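Local coordinates for staphylococcal enterotoxin-like toxin (Staphylococcus aureus, PDB 4DXF), which binds carbohydrate, through a superantigen-like fold pairing an OB-fold with a beta-grasp domain, and probably recognises host glycans, at residues A[18-21]-A[22-26]; A[50-53]-A[54-58]; A[115-118]-A[119-123]. All blocks are in the same frame, centred on the assembly; numbering follows the deposited sequence. Where two conformers were deposited one is given.

Contact 1. Residues A[18-21]-A[22-26]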
loop_
_atom_site.group_PDB
_atom_site.type_symbol
_atom_site.label_atom_id
_atom_site.label_comp_id
_atom_site.label_asym_id
_atom_site.label_seq_id
_atom_site.Cartn_x
_atom_site.Cartn_y
_atom_site.Cartn_z
ATOM N N ASP A 18 13.712 -2.160 -10.964
ATOM C CA ASP A 18 12.274 -1.933 -11.158
ATOM C C ASP A 18 11.539 -1.802 -9.822
ATOM O O ASP A 18 10.708 -0.839 -9.668
ATOM C CB ASP A 18 11.668 -3.038 -11.992
ATOM C CG ASP A 18 12.098 -2.953 -13.447
ATOM O OD1 ASP A 18 12.770 -1.974 -13.824
ATOM O OD2 ASP A 18 11.729 -3.855 -14.201
ATOM N N LEU A 19 11.840 -2.718 -8.887
ATOM C CA LEU A 19 11.218 -2.675 -7.557
ATOM C C LEU A 19 11.652 -1.461 -6.782
ATOM O O LEU A 19 10.841 -0.890 -6.093
ATOM C CB LEU A 19 11.486 -3.900 -6.690
ATOM C CG LEU A 19 10.780 -5.203 -7.029
ATOM C CD1 LEU A 19 11.518 -6.386 -6.479
ATOM C CD2 LEU A 19 9.293 -5.243 -6.634
ATOM N N ARG A 20 12.924 -1.066 -6.845
ATOM C CA ARG A 20 13.360 0.092 -6.113
ATOM C C ARG A 20 12.695 1.348 -6.712
ATOM O O ARG A 20 12.387 2.296 -5.975
ATOM C CB ARG A 20 14.875 0.258 -6.190
ATOM C CG ARG A 20 15.431 1.201 -5.182
ATOM C CD ARG A 20 16.983 1.305 -5.292
ATOM N NE ARG A 20 17.452 2.023 -4.104
ATOM C CZ ARG A 20 17.307 3.337 -3.948
ATOM N NH1 ARG A 20 16.793 4.091 -4.920
ATOM N NH2 ARG A 20 17.690 3.907 -2.818
ATOM N N ALA A 21 12.494 1.365 -8.030
ATOM C CA ALA A 21 11.891 2.512 -8.694
ATOM C C ALA A 21 10.457 2.644 -8.189
ATOM O O ALA A 21 10.010 3.756 -7.846
ATOM C CB ALA A 21 11.878 2.337 -10.271
ATOM N N TYR A 22 9.752 1.537 -8.159
ATOM C CA TYR A 22 8.289 1.577 -7.944
ATOM C C TYR A 22 8.083 2.070 -6.527
ATOM O O TYR A 22 7.283 3.019 -6.274
ATOM C CB TYR A 22 7.654 0.208 -8.148
ATOM C CG TYR A 22 6.156 0.265 -7.908
ATOM C CD1 TYR A 22 5.325 0.888 -8.831
ATOM C CD2 TYR A 22 5.616 -0.191 -6.716
ATOM C CE1 TYR A 22 3.933 0.982 -8.580
ATOM C CE2 TYR A 22 4.234 -0.095 -6.450
ATOM C CZ TYR A 22 3.407 0.475 -7.380
ATOM O OH TYR A 22 2.022 0.574 -7.094
ATOM N N TYR A 23 8.828 1.474 -5.601
ATOM C CA TYR A 23 8.615 1.751 -4.158
ATOM C C TYR A 23 9.279 3.027 -3.610
ATOM O O TYR A 23 9.210 3.311 -2.417
ATOM C CB TYR A 23 8.894 0.507 -3.343
ATOM C CG TYR A 23 7.826 -0.601 -3.452
ATOM C CD1 TYR A 23 6.566 -0.424 -2.870
ATOM C CD2 TYR A 23 8.045 -1.760 -4.194
ATOM C CE1 TYR A 23 5.583 -1.402 -2.948
ATOM C CE2 TYR A 23 7.106 -2.767 -4.258
ATOM C CZ TYR A 23 5.804 -2.554 -3.662
ATOM O OH TYR A 23 4.852 -3.500 -3.710
ATOM N N THR A 24 9.860 3.825 -4.502
ATOM C CA THR A 24 10.329 5.155 -4.150
ATOM C C THR A 24 9.484 6.254 -4.820
ATOM O O THR A 24 9.794 7.432 -4.711
ATOM C CB THR A 24 11.874 5.335 -4.465
ATOM O OG1 THR A 24 12.135 4.955 -5.818
ATOM C CG2 THR A 24 12.641 4.461 -3.516
ATOM N N LYS A 25 8.470 5.825 -5.568
ATOM C CA LYS A 25 7.468 6.728 -6.154
ATOM C C LYS A 25 6.793 7.556 -5.064
ATOM O O LYS A 25 6.710 7.131 -3.900
ATOM C CB LYS A 25 6.420 5.938 -6.933
ATOM C CG LYS A 25 6.910 5.623 -8.315
ATOM C CD LYS A 25 6.140 4.493 -8.879
ATOM C CE LYS A 25 4.988 4.892 -9.714
ATOM N NZ LYS A 25 5.092 5.876 -10.869
ATOM N N PRO A 26 6.419 8.798 -5.408
ATOM C CA PRO A 26 5.707 9.583 -4.376
ATOM C C PRO A 26 4.255 9.071 -4.237
ATOM O O PRO A 26 3.674 8.524 -5.205
ATOM C CB PRO A 26 5.746 11.036 -4.916
ATOM C CG PRO A 26 5.867 10.886 -6.449
ATOM C CD PRO A 26 6.546 9.496 -6.700
#
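The shortest polar bond runs from Thr-24 OG1 to Arg-20 O, 2.7 Å long, with the hydroxyl only 18° out of the carbonyl plane. Thr-24 reaches it because its chi1 of 52° tucks OG1 in against its own main chain, which turns the hydroxyl back onto the last helical turn. The methyl CG2 follows and lies 3.3 Å from the same Arg-20 O; the Thr-24 side chain also touches Ile-150 of helix 138-153. Behind this side-chain bond come the last two i to i+4 helical bonds, Tyr-22 N to Asp-18 O and Tyr-23 N to Leu-19 O; the second is the straighter, at 165°. Past them the helix frays: Thr-24 N makes a weak bond of 3.3 Å to Ala-21 O, and a type I turn from Tyr-22 to Lys-25 is closed by Lys-25 N on Tyr-22 O, 3.1 Å away.

This is the C-terminal end of the N-terminal helix of the superantigen fold, lying against the long helix of the beta-grasp domain before the chain enters the OB-fold strand 28-31. Leu-19 runs alongside Tyr-23, with CD2 of Leu-19 4.1 Å from CE2 of Tyr-23. Leu-19 O sits at the edge of the Tyr-23 ring, and CD2 of Tyr-22 covers the middle of that ring, 3.6 Å from its plane. Both phenols are buried and tied at their hydroxyls: Tyr-23 OH bonds to Asp-142 OD2 and Leu-182 N, Tyr-22 OH to Glu-83 OE2.

Contact 2. Residues A[50-53]-A[54-58]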
loop_
_atom_site.group_PDB
_atom_site.type_symbol
_atom_site.label_atom_id
_atom_site.label_comp_id
_atom_site.label_asym_id
_atom_site.label_seq_id
_atom_site.Cartn_x
_atom_site.Cartn_y
_atom_site.Cartn_z
ATOM N N VAL A 50 -12.098 13.726 -6.710
ATOM C CA VAL A 50 -11.743 14.988 -7.255
ATOM C C VAL A 50 -11.373 15.911 -6.063
ATOM O O VAL A 50 -12.176 16.711 -5.594
ATOM C CB VAL A 50 -12.939 15.614 -8.090
ATOM C CG1 VAL A 50 -12.489 16.910 -8.741
ATOM C CG2 VAL A 50 -13.455 14.617 -9.168
ATOM N N PRO A 51 -10.159 15.785 -5.561
ATOM C CA PRO A 51 -9.799 16.564 -4.350
ATOM C C PRO A 51 -9.201 17.932 -4.675
ATOM O O PRO A 51 -9.104 18.789 -3.758
ATOM C CB PRO A 51 -8.747 15.654 -3.714
ATOM C CG PRO A 51 -7.954 15.227 -4.966
ATOM C CD PRO A 51 -9.056 14.910 -6.009
ATOM N N ASP A 52 -8.826 18.182 -5.947
ATOM C CA ASP A 52 -8.155 19.375 -6.390
ATOM C C ASP A 52 -8.670 19.707 -7.795
ATOM O O ASP A 52 -9.878 19.474 -8.055
ATOM C CB ASP A 52 -6.627 19.188 -6.356
ATOM C CG ASP A 52 -6.183 17.904 -7.056
ATOM O OD1 ASP A 52 -6.955 17.392 -7.866
ATOM O OD2 ASP A 52 -5.069 17.353 -6.742
ATOM N N TYR A 53 -7.806 20.201 -8.683
ATOM C CA TYR A 53 -8.240 20.467 -10.089
ATOM C C TYR A 53 -8.173 19.244 -11.027
ATOM O O TYR A 53 -8.562 19.322 -12.196
ATOM C CB TYR A 53 -7.567 21.691 -10.673
ATOM C CG TYR A 53 -8.281 22.937 -10.226
ATOM C CD1 TYR A 53 -7.758 23.744 -9.194
ATOM C CD2 TYR A 53 -9.513 23.281 -10.804
ATOM C CE1 TYR A 53 -8.460 24.924 -8.757
ATOM C CE2 TYR A 53 -10.206 24.433 -10.373
ATOM C CZ TYR A 53 -9.672 25.217 -9.362
ATOM O OH TYR A 53 -10.368 26.311 -8.974
ATOM N N PHE A 54 -7.750 18.118 -10.502
ATOM C CA PHE A 54 -7.708 16.861 -11.250
ATOM C C PHE A 54 -8.795 15.842 -10.912
ATOM O O PHE A 54 -9.276 15.658 -9.746
ATOM C CB PHE A 54 -6.325 16.184 -11.055
ATOM C CG PHE A 54 -5.169 17.037 -11.526
ATOM C CD1 PHE A 54 -4.793 17.045 -12.885
ATOM C CD2 PHE A 54 -4.478 17.852 -10.631
ATOM C CE1 PHE A 54 -3.713 17.861 -13.341
ATOM C CE2 PHE A 54 -3.387 18.646 -11.045
ATOM C CZ PHE A 54 -2.996 18.655 -12.417
ATOM N N ILE A 55 -9.157 15.062 -11.922
ATOM C CA ILE A 55 -9.978 13.931 -11.622
ATOM C C ILE A 55 -9.107 12.671 -11.508
ATOM O O ILE A 55 -8.524 12.229 -12.538
ATOM C CB ILE A 55 -11.052 13.749 -12.746
ATOM C CG1 ILE A 55 -11.850 15.051 -13.001
ATOM C CG2 ILE A 55 -11.934 12.641 -12.458
ATOM C CD1 ILE A 55 -12.937 14.846 -14.126
ATOM N N TYR A 56 -8.988 12.117 -10.313
ATOM C CA TYR A 56 -8.214 10.885 -10.126
ATOM C C TYR A 56 -9.011 9.672 -10.402
ATOM O O TYR A 56 -10.109 9.455 -9.893
ATOM C CB TYR A 56 -7.481 10.776 -8.770
ATOM C CG TYR A 56 -6.582 11.902 -8.470
ATOM C CD1 TYR A 56 -7.078 13.167 -8.178
ATOM C CD2 TYR A 56 -5.159 11.730 -8.461
ATOM C CE1 TYR A 56 -6.206 14.250 -7.917
ATOM C CE2 TYR A 56 -4.303 12.804 -8.185
ATOM C CZ TYR A 56 -4.816 14.030 -7.885
ATOM O OH TYR A 56 -3.984 15.064 -7.626
ATOM N N LYS A 57 -8.470 8.827 -11.311
ATOM C CA LYS A 57 -9.171 7.606 -11.665
ATOM C C LYS A 57 -8.610 6.455 -10.882
ATOM O O LYS A 57 -7.446 6.043 -11.124
ATOM C CB LYS A 57 -8.956 7.298 -13.158
ATOM C CG LYS A 57 -9.425 8.421 -14.095
ATOM C CD LYS A 57 -10.696 8.049 -14.761
ATOM C CE LYS A 57 -11.053 9.260 -15.607
ATOM N NZ LYS A 57 -12.410 9.618 -15.263
ATOM N N ILE A 58 -9.388 5.901 -9.993
ATOM C CA ILE A 58 -8.914 4.843 -9.107
ATOM C C ILE A 58 -9.429 3.479 -9.578
ATOM O O ILE A 58 -10.636 3.111 -9.441
ATOM C CB ILE A 58 -9.273 5.070 -7.568
ATOM C CG1 ILE A 58 -8.950 6.511 -7.066
ATOM C CG2 ILE A 58 -8.742 3.912 -6.575
ATOM C CD1 ILE A 58 -7.404 6.902 -7.196
#
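The rings of Tyr-56 and Phe-54 both turn an edge to the carboxylate of Asp-52, whose CG lies in the plane of each. Asp-52 shapes an Asx turn here, in the loop joining strands 46-49 and 56-59, antiparallel neighbours in the OB-fold sheet. At the Tyr-56 edge the carboxylate is twisted 33° from the ring and OD1 comes within 3.2 Å of CE1. Pro-51 approaches the same ring obliquely, its CD 3.4 Å from CD1 of Tyr-56. Outside the loop, Tyr-56 also meets the ring of Phe-30, and the Phe-54 ring takes a cation-pi contact from Lys-91.

The turn is made by Asp-52 OD1, which accepts the backbone N of Phe-54 at 2.8 Å. The N-H comes from above the carboxylate plane, 43° out of it. The other oxygen works independently. OD2 receives the hydroxyl of Tyr-56 at 2.7 Å through its syn lone pair, so one carboxylate ties the turn to the first residue of the strand beyond it, and its rotation is fixed from both ends. Asp-52 can serve both partners because a chi1 of 50° folds CG back over the main chain of its own residue and brings the carboxylate to the edges of both rings. The two bonds hold a side chain that is still partly exposed, whereas the tyrosine ring is buried.

Beside these bonds, Val-50 makes weaker contacts with Phe-54 and Ile-55. Val-50 and Ile-55 run alongside each other, with their CG2 methyls 4.1 Å apart, and Val-50 CA directs its hydrogen at Phe-54 O, the carbon 3.6 Å from the oxygen.

Contact 3. Residues A[115-118]-A[119-123]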
loop_
_atom_site.group_PDB
_atom_site.type_symbol
_atom_site.label_atom_id
_atom_site.label_comp_id
_atom_site.label_asym_id
_atom_site.label_seq_id
_atom_site.Cartn_x
_atom_site.Cartn_y
_atom_site.Cartn_z
ATOM N N LYS A 115 17.910 -8.623 8.716
ATOM C CA LYS A 115 18.443 -8.560 7.396
ATOM C C LYS A 115 19.713 -9.406 7.255
ATOM O O LYS A 115 20.524 -9.336 8.139
ATOM C CB LYS A 115 18.785 -7.128 7.111
ATOM C CG LYS A 115 19.548 -6.918 5.744
ATOM C CD LYS A 115 19.616 -5.484 5.271
ATOM C CE LYS A 115 20.484 -4.594 6.125
ATOM N NZ LYS A 115 20.803 -3.357 5.366
ATOM N N GLU A 116 19.820 -10.193 6.177
ATOM C CA GLU A 116 21.039 -10.973 5.870
ATOM C C GLU A 116 21.542 -10.595 4.505
ATOM O O GLU A 116 20.834 -10.807 3.518
ATOM C CB GLU A 116 20.743 -12.461 5.872
ATOM C CG GLU A 116 22.006 -13.309 5.554
ATOM C CD GLU A 116 21.885 -14.802 5.867
ATOM O OE1 GLU A 116 20.765 -15.314 6.142
ATOM O OE2 GLU A 116 22.936 -15.483 5.779
ATOM N N ASP A 117 22.763 -10.050 4.441
ATOM C CA ASP A 117 23.275 -9.562 3.167
ATOM C C ASP A 117 23.943 -10.733 2.421
ATOM O O ASP A 117 23.940 -11.883 2.899
ATOM C CB ASP A 117 24.177 -8.335 3.349
ATOM C CG ASP A 117 25.474 -8.665 4.101
ATOM O OD1 ASP A 117 25.888 -9.859 4.094
ATOM O OD2 ASP A 117 26.058 -7.730 4.686
ATOM N N ASN A 118 24.460 -10.452 1.230
ATOM C CA ASN A 118 25.111 -11.411 0.336
ATOM C C ASN A 118 26.363 -12.038 0.968
ATOM O O ASN A 118 26.827 -13.113 0.572
ATOM C CB ASN A 118 25.432 -10.725 -1.023
ATOM C CG ASN A 118 25.876 -9.254 -0.878
ATOM O OD1 ASN A 118 25.776 -8.655 0.185
ATOM N ND2 ASN A 118 26.352 -8.675 -1.969
ATOM N N LYS A 119 26.934 -11.311 1.923
ATOM C CA LYS A 119 28.128 -11.774 2.660
ATOM C C LYS A 119 27.712 -12.672 3.837
ATOM O O LYS A 119 28.574 -13.160 4.577
ATOM C CB LYS A 119 28.897 -10.565 3.228
ATOM C CG LYS A 119 29.417 -9.514 2.204
ATOM C CD LYS A 119 30.154 -10.174 1.034
ATOM C CE LYS A 119 30.291 -9.245 -0.176
ATOM N NZ LYS A 119 30.177 -10.049 -1.434
ATOM N N GLY A 120 26.405 -12.836 4.073
ATOM C CA GLY A 120 25.938 -13.559 5.259
ATOM C C GLY A 120 25.962 -12.763 6.584
ATOM O O GLY A 120 25.832 -13.331 7.675
ATOM N N THR A 121 26.137 -11.466 6.506
ATOM C CA THR A 121 26.132 -10.632 7.738
ATOM C C THR A 121 24.674 -10.444 8.207
ATOM O O THR A 121 23.864 -10.066 7.394
ATOM C CB THR A 121 26.758 -9.281 7.456
ATOM O OG1 THR A 121 28.168 -9.477 7.188
ATOM C CG2 THR A 121 26.582 -8.275 8.689
ATOM N N ILE A 122 24.359 -10.723 9.473
ATOM C CA ILE A 122 22.935 -10.673 9.943
ATOM C C ILE A 122 22.772 -9.460 10.865
ATOM O O ILE A 122 23.437 -9.378 11.891
ATOM C CB ILE A 122 22.557 -12.016 10.597
ATOM C CG1 ILE A 122 22.778 -13.116 9.545
ATOM C CG2 ILE A 122 21.055 -12.032 11.164
ATOM C CD1 ILE A 122 22.217 -14.443 9.878
ATOM N N SER A 123 21.895 -8.517 10.502
ATOM C CA SER A 123 21.678 -7.315 11.332
ATOM C C SER A 123 20.211 -7.318 11.821
ATOM O O SER A 123 19.362 -8.037 11.268
ATOM C CB SER A 123 21.982 -5.998 10.556
ATOM O OG SER A 123 21.161 -5.833 9.375
HETATM O O HOH W 1 24.681 -15.896 7.428
#
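Asp-117 and Thr-121 are turned obliquely against each other across the hairpin end, OD2 of Asp-117 lying 3.3 Å from CB of Thr-121. The other oxygen, OD1, accepts the backbone N of Thr-121 at 2.9 Å, met from 48° above the carboxylate plane, and takes a weak bond from Lys-119 N. With chi1 at 66°, CG is anti to neither backbone neighbour, and the carboxylate folds inward over the turn.

The backbone beneath is a type I turn with a G1 bulge, joining strands 107-116 and 122-131 of the beta-grasp domain. Gly-120 N bonds to Asp-117 O at 2.9 Å, Asp-117 N to Thr-121 O at 3.2 Å. Gly-120 adopts positive phi (79°), where a CB would jam against the preceding carbonyl oxygen.

Further down, Glu-116 and Ile-122 share one face of the sheet, CD of Glu-116 4.0 Å from CD1 of Ile-122. Lys-115 and Ser-123 form an antiparallel hydrogen-bonded pair with two backbone bonds, their side chains on the opposite face from Glu-116 and Ile-122. There Ser-123 OG packs 3.5 Å from Lys-115 CB, while Lys-115 NZ leads away to Asn-153 O.

Overall arrangement
All three are local contacts, but only contact 1 is partly buried, its centre about 12 Å from the chain's centre; contacts 2 and 3 are surface loops. Contacts 1 and 2 both belong to the OB-fold part of the chain without touching, their centres about 22 Å apart, while contact 3 belongs to the beta-grasp domain. Contacts 2 and 3 fall on opposite sides of the chain's centre, their own centres about 44 Å apart. An aspartate carboxylate accepts one backbone N-H in contact 2, beside an aromatic hydroxyl, and two, one weak, in contact 3. In residues 18-26 a threonine hydroxyl gives to a helix carbonyl, and the Tyr-23 hydroxyl and its packing on helix 138-153 join helix 17-22 to the beta-grasp domain.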